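Local coordinates for protein potential RNA-dependent RNA polymerase (Human picobirnavirus, PDB 5I62) that catalyses RNA-directed RNA synthesis from ribonucleoside triphosphates and probably serves both transcription and replication of the viral double-stranded RNA genome, at residues 105-111 against 337-341; 276-281 against 330-334; 346-351 against 363-367. All blocks are in the same frame, centred on the assembly; numbering follows the deposited sequence.

Contact 1 (105-111 against 337-341); sequences PFDTKAI and VLQHE
D107 and E341 hold the N-terminal start of helix 108-116 against the long helix 327-345, which by sequence and position probably corresponds to the motif B helix of the polymerase palm. The polar part is a backbone-to-carboxylate grip. D107 N donates to E341 OE2 at 2.9 Å with a nearly straight N-H...O angle of 166°, approaching on the anti side of the carboxylate and 20° out of its plane. E341 can reach this far because CG lies anti to its own N (chi1 -179°) and the chain stays extended beyond it. Its other oxygen, OE1, takes a hydrogen bond from H380 NE2, so this buried carboxylate is tied at both oxygens. D107 is also the N-cap of helix 108-116: its OD1 accepts from K109 N at 2.8 Å, with the N-H coming from above the carboxylate plane.

The apolar part is next to these bonds. F106 sets its ring against two branches of the facing helix, with CD2 3.6 Å from V337 CG1 and CE2 3.5 Å from L338 CD2. The same ring stacks with H380, which is also the partner of E341 OE1. V337 CG1 continues past F106 to I111 CG1, 3.9 Å away, linking F106, before the helix, with I111 in its first turn.

The closest backbone approach belongs to A110. Its methyl is small enough to sit directly on the other helix between H340 and E341, while the H340 ring turns to E117 through NE2. A110 CB lies 3.5 Å from E341 CB and 3.7 Å from V337 O.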
loop_
_atom_site.group_PDB
_atom_site.type_symbol
_atom_site.label_atom_id
_atom_site.label_comp_id
_atom_site.label_asym_id
_atom_site.label_seq_id
_atom_site.Cartn_x
_atom_site.Cartn_y
_atom_site.Cartn_z
ATOM N N PRO A 105 22.534 9.131 11.727
ATOM C CA PRO A 105 21.461 9.071 12.731
ATOM C C PRO A 105 20.442 10.180 12.526
ATOM O O PRO A 105 20.720 11.206 11.900
ATOM C CB PRO A 105 22.203 9.251 14.065
ATOM C CG PRO A 105 23.622 8.789 13.781
ATOM C CD PRO A 105 23.882 9.176 12.333
ATOM N N PHE A 106 19.249 9.962 13.075
ATOM C CA PHE A 106 18.175 10.946 13.015
ATOM C C PHE A 106 18.375 12.010 14.088
ATOM O O PHE A 106 18.895 11.728 15.169
ATOM C CB PHE A 106 16.815 10.280 13.227
ATOM C CG PHE A 106 16.263 9.572 12.015
ATOM C CD1 PHE A 106 16.914 8.468 11.464
ATOM C CD2 PHE A 106 15.054 9.973 11.471
ATOM C CE1 PHE A 106 16.372 7.796 10.361
ATOM C CE2 PHE A 106 14.505 9.312 10.387
ATOM C CZ PHE A 106 15.163 8.215 9.827
ATOM N N ASP A 107 17.943 13.239 13.786
ATOM C CA ASP A 107 17.961 14.304 14.792
ATOM C C ASP A 107 17.045 13.955 15.958
ATOM O O ASP A 107 15.851 13.711 15.772
ATOM C CB ASP A 107 17.531 15.636 14.177
ATOM C CG ASP A 107 17.864 16.832 15.074
ATOM O OD1 ASP A 107 17.920 16.677 16.312
ATOM O OD2 ASP A 107 18.097 17.926 14.534
ATOM N N THR A 108 17.612 13.951 17.165
ATOM C CA THR A 108 16.839 13.702 18.377
ATOM C C THR A 108 15.665 14.674 18.527
ATOM O O THR A 108 14.601 14.298 19.040
ATOM C CB THR A 108 17.790 13.786 19.579
ATOM O OG1 THR A 108 18.640 12.632 19.575
ATOM C CG2 THR A 108 17.040 13.853 20.885
ATOM N N LYS A 109 15.839 15.927 18.081
ATOM C CA LYS A 109 14.763 16.912 18.186
ATOM C C LYS A 109 13.578 16.536 17.302
ATOM O O LYS A 109 12.419 16.783 17.663
ATOM C CB LYS A 109 15.272 18.307 17.815
ATOM C CG LYS A 109 16.436 18.800 18.679
ATOM C CD LYS A 109 16.617 20.329 18.592
ATOM C CE LYS A 109 16.865 20.811 17.161
ATOM N NZ LYS A 109 16.958 22.320 17.052
ATOM N N ALA A 110 13.850 15.955 16.133
ATOM C CA ALA A 110 12.758 15.527 15.259
ATOM C C ALA A 110 11.979 14.358 15.863
ATOM O O ALA A 110 10.750 14.275 15.712
ATOM C CB ALA A 110 13.304 15.166 13.890
ATOM N N ILE A 111 12.678 13.444 16.536
ATOM C CA ILE A 111 12.016 12.328 17.205
ATOM C C ILE A 111 11.127 12.842 18.333
ATOM O O ILE A 111 9.994 12.376 18.509
ATOM C CB ILE A 111 13.057 11.307 17.709
ATOM C CG1 ILE A 111 13.794 10.655 16.530
ATOM C CG2 ILE A 111 12.402 10.233 18.567
ATOM C CD1 ILE A 111 15.031 9.871 16.942
ATOM N N VAL A 337 8.792 11.528 11.284
ATOM C CA VAL A 337 10.052 12.045 11.834
ATOM C C VAL A 337 10.883 12.732 10.752
ATOM O O VAL A 337 11.467 13.802 10.978
ATOM C CB VAL A 337 10.846 10.918 12.517
ATOM C CG1 VAL A 337 12.190 11.452 13.035
ATOM C CG2 VAL A 337 10.028 10.317 13.666
ATOM N N LEU A 338 10.981 12.106 9.574
ATOM C CA LEU A 338 11.721 12.702 8.464
ATOM C C LEU A 338 11.198 14.100 8.132
ATOM O O LEU A 338 11.975 15.027 7.868
ATOM C CB LEU A 338 11.633 11.791 7.232
ATOM C CG LEU A 338 12.421 10.481 7.204
ATOM C CD1 LEU A 338 12.057 9.690 5.939
ATOM C CD2 LEU A 338 13.925 10.758 7.253
ATOM N N GLN A 339 9.872 14.262 8.120
ATOM C CA GLN A 339 9.283 15.559 7.799
ATOM C C GLN A 339 9.642 16.586 8.861
ATOM O O GLN A 339 10.023 17.718 8.545
ATOM C CB GLN A 339 7.759 15.420 7.651
ATOM C CG GLN A 339 7.328 14.491 6.485
ATOM C CD GLN A 339 5.828 14.540 6.224
ATOM O OE1 GLN A 339 5.035 14.693 7.143
ATOM N NE2 GLN A 339 5.445 14.470 4.952
ATOM N N HIS A 340 9.522 16.212 10.138
ATOM C CA HIS A 340 9.910 17.127 11.205
ATOM C C HIS A 340 11.378 17.501 11.095
ATOM O O HIS A 340 11.750 18.671 11.274
ATOM C CB HIS A 340 9.646 16.499 12.572
ATOM C CG HIS A 340 8.222 16.585 13.010
ATOM N ND1 HIS A 340 7.593 17.789 13.247
ATOM C CD2 HIS A 340 7.295 15.622 13.231
ATOM C CE1 HIS A 340 6.341 17.562 13.611
ATOM N NE2 HIS A 340 6.136 16.255 13.609
ATOM N N GLU A 341 12.228 16.513 10.795
ATOM C CA GLU A 341 13.668 16.747 10.754
ATOM C C GLU A 341 14.041 17.706 9.635
ATOM O O GLU A 341 14.925 18.553 9.807
ATOM C CB GLU A 341 14.420 15.428 10.594
ATOM C CG GLU A 341 15.932 15.594 10.569
ATOM C CD GLU A 341 16.630 14.302 10.173
ATOM O OE1 GLU A 341 16.370 13.793 9.052
ATOM O OE2 GLU A 341 17.414 13.781 10.997
#

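Contact 2 (276-281 against 330-334); sequences VAKELL and DETLV
Helices 271-284 and 327-345 meet almost at a right angle where A277 faces D330, the segment axes being 88° apart in direction and 9.0 Å apart at their closest. No hydrogen bond spans this buried crossing, and the join is van der Waals packing of side chains against one another and against backbone atoms.

The small A277 lets the backbones come near. V334 fills the space beside it: CG2 reaches A277 N at 3.4 Å and touches A277 CB at 3.7 Å. With chi1 at 172°, CG2 lies beside V334's own N and anti to its carbonyl carbon, and this branch points at A277. The same methyl also meets V276 CG1 at 4.1 Å, so one branch of V334 serves two successive residues of the facing helix.

One turn on from A277 in helix 271-284, L280 slides past L333 in the opposite direction. L280 CD1 goes beyond the end of the L333 side chain to its root, lying 3.7 Å from L333 CB and 3.5 Å from L333 O. L281 completes the row with a divided tip: CD2 meets L333 CD1 at 3.9 Å, while CD1 comes 3.7 Å from D330 OD1. Both of these side-chain pairs cross at about a right angle.

D330 offers its flank to A277 and L281, but its polar end is engaged elsewhere. OD1 hydrogen-bonds to Y218 OH, and OD2 is held by K301 in a salt bridge and by Y302, so a buried acid is matched by polar groups behind the apolar interface.

Such a crossing is consistent with the palm of viral RNA-dependent RNA polymerases, the strand 257-261 that precedes helix 271-284 probably carrying motif A and helix 327-345 motif B.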
loop_
_atom_site.group_PDB
_atom_site.type_symbol
_atom_site.label_atom_id
_atom_site.label_comp_id
_atom_site.label_asym_id
_atom_site.label_seq_id
_atom_site.Cartn_x
_atom_site.Cartn_y
_atom_site.Cartn_z
ATOM N N VAL A 276 14.457 4.018 14.835
ATOM C CA VAL A 276 13.554 5.141 15.092
ATOM C C VAL A 276 12.128 4.642 15.279
ATOM O O VAL A 276 11.416 5.077 16.194
ATOM C CB VAL A 276 13.621 6.184 13.962
ATOM C CG1 VAL A 276 12.575 7.284 14.208
ATOM C CG2 VAL A 276 15.007 6.782 13.854
ATOM N N ALA A 277 11.678 3.740 14.395
ATOM C CA ALA A 277 10.379 3.101 14.589
ATOM C C ALA A 277 10.290 2.470 15.970
ATOM O O ALA A 277 9.275 2.603 16.658
ATOM C CB ALA A 277 10.126 2.042 13.511
ATOM N N LYS A 278 11.350 1.780 16.394
ATOM C CA LYS A 278 11.299 1.103 17.682
ATOM C C LYS A 278 11.180 2.101 18.821
ATOM O O LYS A 278 10.502 1.833 19.819
ATOM C CB LYS A 278 12.539 0.237 17.874
ATOM C CG LYS A 278 12.475 -0.636 19.114
ATOM C CD LYS A 278 13.735 -1.499 19.217
ATOM C CE LYS A 278 13.753 -2.276 20.519
ATOM N NZ LYS A 278 14.999 -3.089 20.620
ATOM N N GLU A 279 11.850 3.250 18.694
ATOM C CA GLU A 279 11.786 4.266 19.740
ATOM C C GLU A 279 10.393 4.882 19.835
ATOM O O GLU A 279 9.882 5.118 20.935
ATOM C CB GLU A 279 12.838 5.355 19.495
ATOM C CG GLU A 279 12.918 6.320 20.661
ATOM C CD GLU A 279 14.032 7.354 20.538
ATOM O OE1 GLU A 279 14.981 7.141 19.755
ATOM O OE2 GLU A 279 13.957 8.385 21.244
ATOM N N LEU A 280 9.777 5.181 18.689
ATOM C CA LEU A 280 8.422 5.728 18.700
ATOM C C LEU A 280 7.432 4.731 19.288
ATOM O O LEU A 280 6.540 5.100 20.065
ATOM C CB LEU A 280 8.006 6.116 17.288
ATOM C CG LEU A 280 8.875 7.194 16.641
ATOM C CD1 LEU A 280 8.447 7.388 15.187
ATOM C CD2 LEU A 280 8.756 8.492 17.425
ATOM N N LEU A 281 7.549 3.460 18.884
ATOM C CA LEU A 281 6.668 2.426 19.423
ATOM C C LEU A 281 6.860 2.266 20.928
ATOM O O LEU A 281 5.887 2.088 21.671
ATOM C CB LEU A 281 6.924 1.096 18.712
ATOM C CG LEU A 281 6.433 1.094 17.272
ATOM C CD1 LEU A 281 6.813 -0.230 16.604
ATOM C CD2 LEU A 281 4.936 1.287 17.278
ATOM N N ASP A 330 5.237 1.181 10.764
ATOM C CA ASP A 330 6.632 1.544 11.018
ATOM C C ASP A 330 7.081 2.651 10.075
ATOM O O ASP A 330 7.745 3.609 10.483
ATOM C CB ASP A 330 7.562 0.335 10.846
ATOM C CG ASP A 330 7.512 -0.642 12.015
ATOM O OD1 ASP A 330 6.618 -0.538 12.873
ATOM O OD2 ASP A 330 8.403 -1.527 12.069
ATOM N N GLU A 331 6.755 2.499 8.793
ATOM C CA GLU A 331 7.192 3.442 7.778
ATOM C C GLU A 331 6.548 4.805 7.971
ATOM O O GLU A 331 7.217 5.833 7.849
ATOM C CB GLU A 331 6.868 2.892 6.398
ATOM C CG GLU A 331 7.725 1.703 6.036
ATOM C CD GLU A 331 7.544 1.285 4.601
ATOM O OE1 GLU A 331 6.574 1.746 3.956
ATOM O OE2 GLU A 331 8.383 0.490 4.124
ATOM N N THR A 332 5.247 4.829 8.270
ATOM C CA THR A 332 4.530 6.096 8.421
ATOM C C THR A 332 5.035 6.878 9.629
ATOM O O THR A 332 5.212 8.107 9.572
ATOM C CB THR A 332 3.029 5.826 8.535
ATOM O OG1 THR A 332 2.580 5.186 7.337
ATOM C CG2 THR A 332 2.247 7.123 8.737
ATOM N N LEU A 333 5.267 6.180 10.738
ATOM C CA LEU A 333 5.808 6.818 11.932
ATOM C C LEU A 333 7.172 7.442 11.644
ATOM O O LEU A 333 7.438 8.591 12.018
ATOM C CB LEU A 333 5.919 5.791 13.055
ATOM C CG LEU A 333 4.646 5.268 13.717
ATOM C CD1 LEU A 333 5.046 4.186 14.715
ATOM C CD2 LEU A 333 3.901 6.399 14.411
ATOM N N VAL A 334 8.052 6.689 10.977
ATOM C CA VAL A 334 9.392 7.192 10.699
ATOM C C VAL A 334 9.353 8.290 9.642
ATOM O O VAL A 334 10.105 9.272 9.720
ATOM C CB VAL A 334 10.334 6.043 10.296
ATOM C CG1 VAL A 334 11.701 6.604 9.812
ATOM C CG2 VAL A 334 10.537 5.090 11.467
#

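Contact 3 (346-351 against 363-367); sequences HHTTLN and LTYPG
N351 and T364 join the two loops through the hydrogen bond between these segments. N351 N donates to T364 O at 3.2 Å, with an N-H...O angle of 154°; the donor lies in the carbonyl plane, at a C=O...N angle of 159°. Their side chains cross obliquely alongside it, N351 CB resting 3.7 Å from T364 CG2. Both polar ends turn to other partners: N351 OD1 accepts from N353 N, its ND2 gives to T250 OG1, and T364 OG1 pairs with V256 O.

Most of the remaining contacts are van der Waals ones round Y365. T348 sends its two branches to neighbouring residues: CG2 meets Y365 CD1 at 3.5 Å, and OG1 sits 3.3 Å from P366 CG. Y365 carries its ring between its own N and carbonyl carbon (chi1 60°), which turns it along the 346-351 segment towards H346. There the phenol oxygen OH comes 3.6 Å from H346 CD2. At the root of the ring, Y365 CB touches T349 O at 3.5 Å. At the CD2 edge of the ring, near its plane, L350 CD1 makes a looser approach; it also meets L363 CD1 at 4.0 Å, the leucines crossing at about a right angle.

H347, with positive phi, is the C-prime residue of the Schellman motif that ends helix 327-345 and turns the chain into this loop. The two loops, one leading into strand 355-357 and one leaving strand 360-363, meet at the open end of that antiparallel pair, whose turn carries the Gly-Asp-Asp sequence, consistent with the motif C hairpin of the polymerase palm.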
loop_
_atom_site.group_PDB
_atom_site.type_symbol
_atom_site.label_atom_id
_atom_site.label_comp_id
_atom_site.label_asym_id
_atom_site.label_seq_id
_atom_site.Cartn_x
_atom_site.Cartn_y
_atom_site.Cartn_z
ATOM N N HIS A 346 16.198 23.159 9.010
ATOM C CA HIS A 346 16.210 24.490 8.419
ATOM C C HIS A 346 15.637 25.538 9.366
ATOM O O HIS A 346 15.105 26.562 8.932
ATOM C CB HIS A 346 15.505 24.477 7.067
ATOM C CG HIS A 346 16.257 23.698 6.031
ATOM N ND1 HIS A 346 17.264 24.251 5.270
ATOM C CD2 HIS A 346 16.199 22.390 5.679
ATOM C CE1 HIS A 346 17.775 23.327 4.477
ATOM N NE2 HIS A 346 17.144 22.189 4.701
ATOM N N HIS A 347 15.758 25.276 10.668
ATOM C CA HIS A 347 15.500 26.245 11.735
ATOM C C HIS A 347 14.054 26.707 11.770
ATOM O O HIS A 347 13.770 27.847 12.118
ATOM C CB HIS A 347 16.463 27.439 11.635
ATOM C CG HIS A 347 17.894 27.018 11.557
ATOM N ND1 HIS A 347 18.563 26.873 10.362
ATOM C CD2 HIS A 347 18.753 26.614 12.522
ATOM C CE1 HIS A 347 19.789 26.438 10.597
ATOM N NE2 HIS A 347 19.928 26.268 11.900
ATOM N N THR A 348 13.118 25.822 11.450
ATOM C CA THR A 348 11.711 26.174 11.515
ATOM C C THR A 348 10.929 24.940 11.964
ATOM O O THR A 348 11.495 23.976 12.494
ATOM C CB THR A 348 11.238 26.773 10.175
ATOM O OG1 THR A 348 9.900 27.257 10.318
ATOM C CG2 THR A 348 11.272 25.722 9.050
ATOM N N THR A 349 9.616 24.975 11.759
ATOM C CA THR A 349 8.680 23.994 12.290
ATOM C C THR A 349 7.847 23.421 11.151
ATOM O O THR A 349 7.406 24.155 10.266
ATOM C CB THR A 349 7.769 24.636 13.349
ATOM O OG1 THR A 349 8.571 25.101 14.440
ATOM C CG2 THR A 349 6.749 23.653 13.879
ATOM N N LEU A 350 7.648 22.101 11.172
ATOM C CA LEU A 350 6.813 21.454 10.171
ATOM C C LEU A 350 5.386 21.971 10.289
ATOM O O LEU A 350 4.833 22.045 11.386
ATOM C CB LEU A 350 6.837 19.926 10.363
ATOM C CG LEU A 350 6.000 19.140 9.346
ATOM C CD1 LEU A 350 6.635 19.301 7.937
ATOM C CD2 LEU A 350 5.869 17.652 9.760
ATOM N N ASN A 351 4.782 22.342 9.167
ATOM C CA ASN A 351 3.350 22.614 9.185
ATOM C C ASN A 351 2.648 21.303 9.514
ATOM O O ASN A 351 2.782 20.340 8.756
ATOM C CB ASN A 351 2.900 23.154 7.839
ATOM C CG ASN A 351 1.437 23.576 7.824
ATOM O OD1 ASN A 351 0.554 22.859 8.318
ATOM N ND2 ASN A 351 1.177 24.752 7.256
ATOM N N LEU A 363 4.140 17.968 2.071
ATOM C CA LEU A 363 4.535 18.748 3.239
ATOM C C LEU A 363 4.880 20.180 2.860
ATOM O O LEU A 363 5.173 20.495 1.707
ATOM C CB LEU A 363 5.722 18.097 3.974
ATOM C CG LEU A 363 7.125 18.284 3.375
ATOM C CD1 LEU A 363 8.194 18.015 4.432
ATOM C CD2 LEU A 363 7.340 17.341 2.191
ATOM N N THR A 364 4.875 21.040 3.871
ATOM C CA THR A 364 5.362 22.397 3.685
ATOM C C THR A 364 5.918 22.903 5.009
ATOM O O THR A 364 5.528 22.438 6.082
ATOM C CB THR A 364 4.258 23.327 3.140
ATOM O OG1 THR A 364 4.824 24.583 2.736
ATOM C CG2 THR A 364 3.192 23.570 4.194
ATOM N N TYR A 365 6.884 23.812 4.912
ATOM C CA TYR A 365 7.383 24.580 6.042
ATOM C C TYR A 365 8.082 25.815 5.490
ATOM O O TYR A 365 8.381 25.872 4.297
ATOM C CB TYR A 365 8.324 23.740 6.931
ATOM C CG TYR A 365 9.564 23.210 6.235
ATOM C CD1 TYR A 365 10.680 24.024 6.010
ATOM C CD2 TYR A 365 9.641 21.875 5.841
ATOM C CE1 TYR A 365 11.817 23.525 5.384
ATOM C CE2 TYR A 365 10.768 21.364 5.221
ATOM C CZ TYR A 365 11.853 22.193 4.991
ATOM O OH TYR A 365 12.973 21.683 4.370
ATOM N N PRO A 366 8.323 26.823 6.316
ATOM C CA PRO A 366 8.927 28.072 5.802
ATOM C C PRO A 366 10.246 27.858 5.074
ATOM O O PRO A 366 11.192 27.318 5.651
ATOM C CB PRO A 366 9.122 28.910 7.072
ATOM C CG PRO A 366 7.944 28.499 7.920
ATOM C CD PRO A 366 7.817 26.996 7.693
ATOM N N GLY A 367 10.311 28.266 3.804
ATOM C CA GLY A 367 11.530 28.131 3.026
ATOM C C GLY A 367 11.805 26.747 2.473
ATOM O O GLY A 367 12.908 26.507 1.976
#

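How the contacts relate
Helix 327-345 serves contacts 1 and 2, contact 2 using its first turns and contact 1 its later ones, and contact 3 starts just past its end. Contacts 1 and 2 lie 11 Å apart between centres and touch, F106 packing on V276 and V337 on L280. Contact 3 is 13 Å from contact 1, meeting it where L350 packs on Q339 and H340, but 21 Å from contact 2, with no touch. Along the chain, 105-111 comes well before the others, then 276-281, the shared helix, and the hairpin region. Contact 2 joins the presumed motif A and B helices, contact 1 adds helix 108-116, and contact 3 lies at the base of the presumed motif C hairpin.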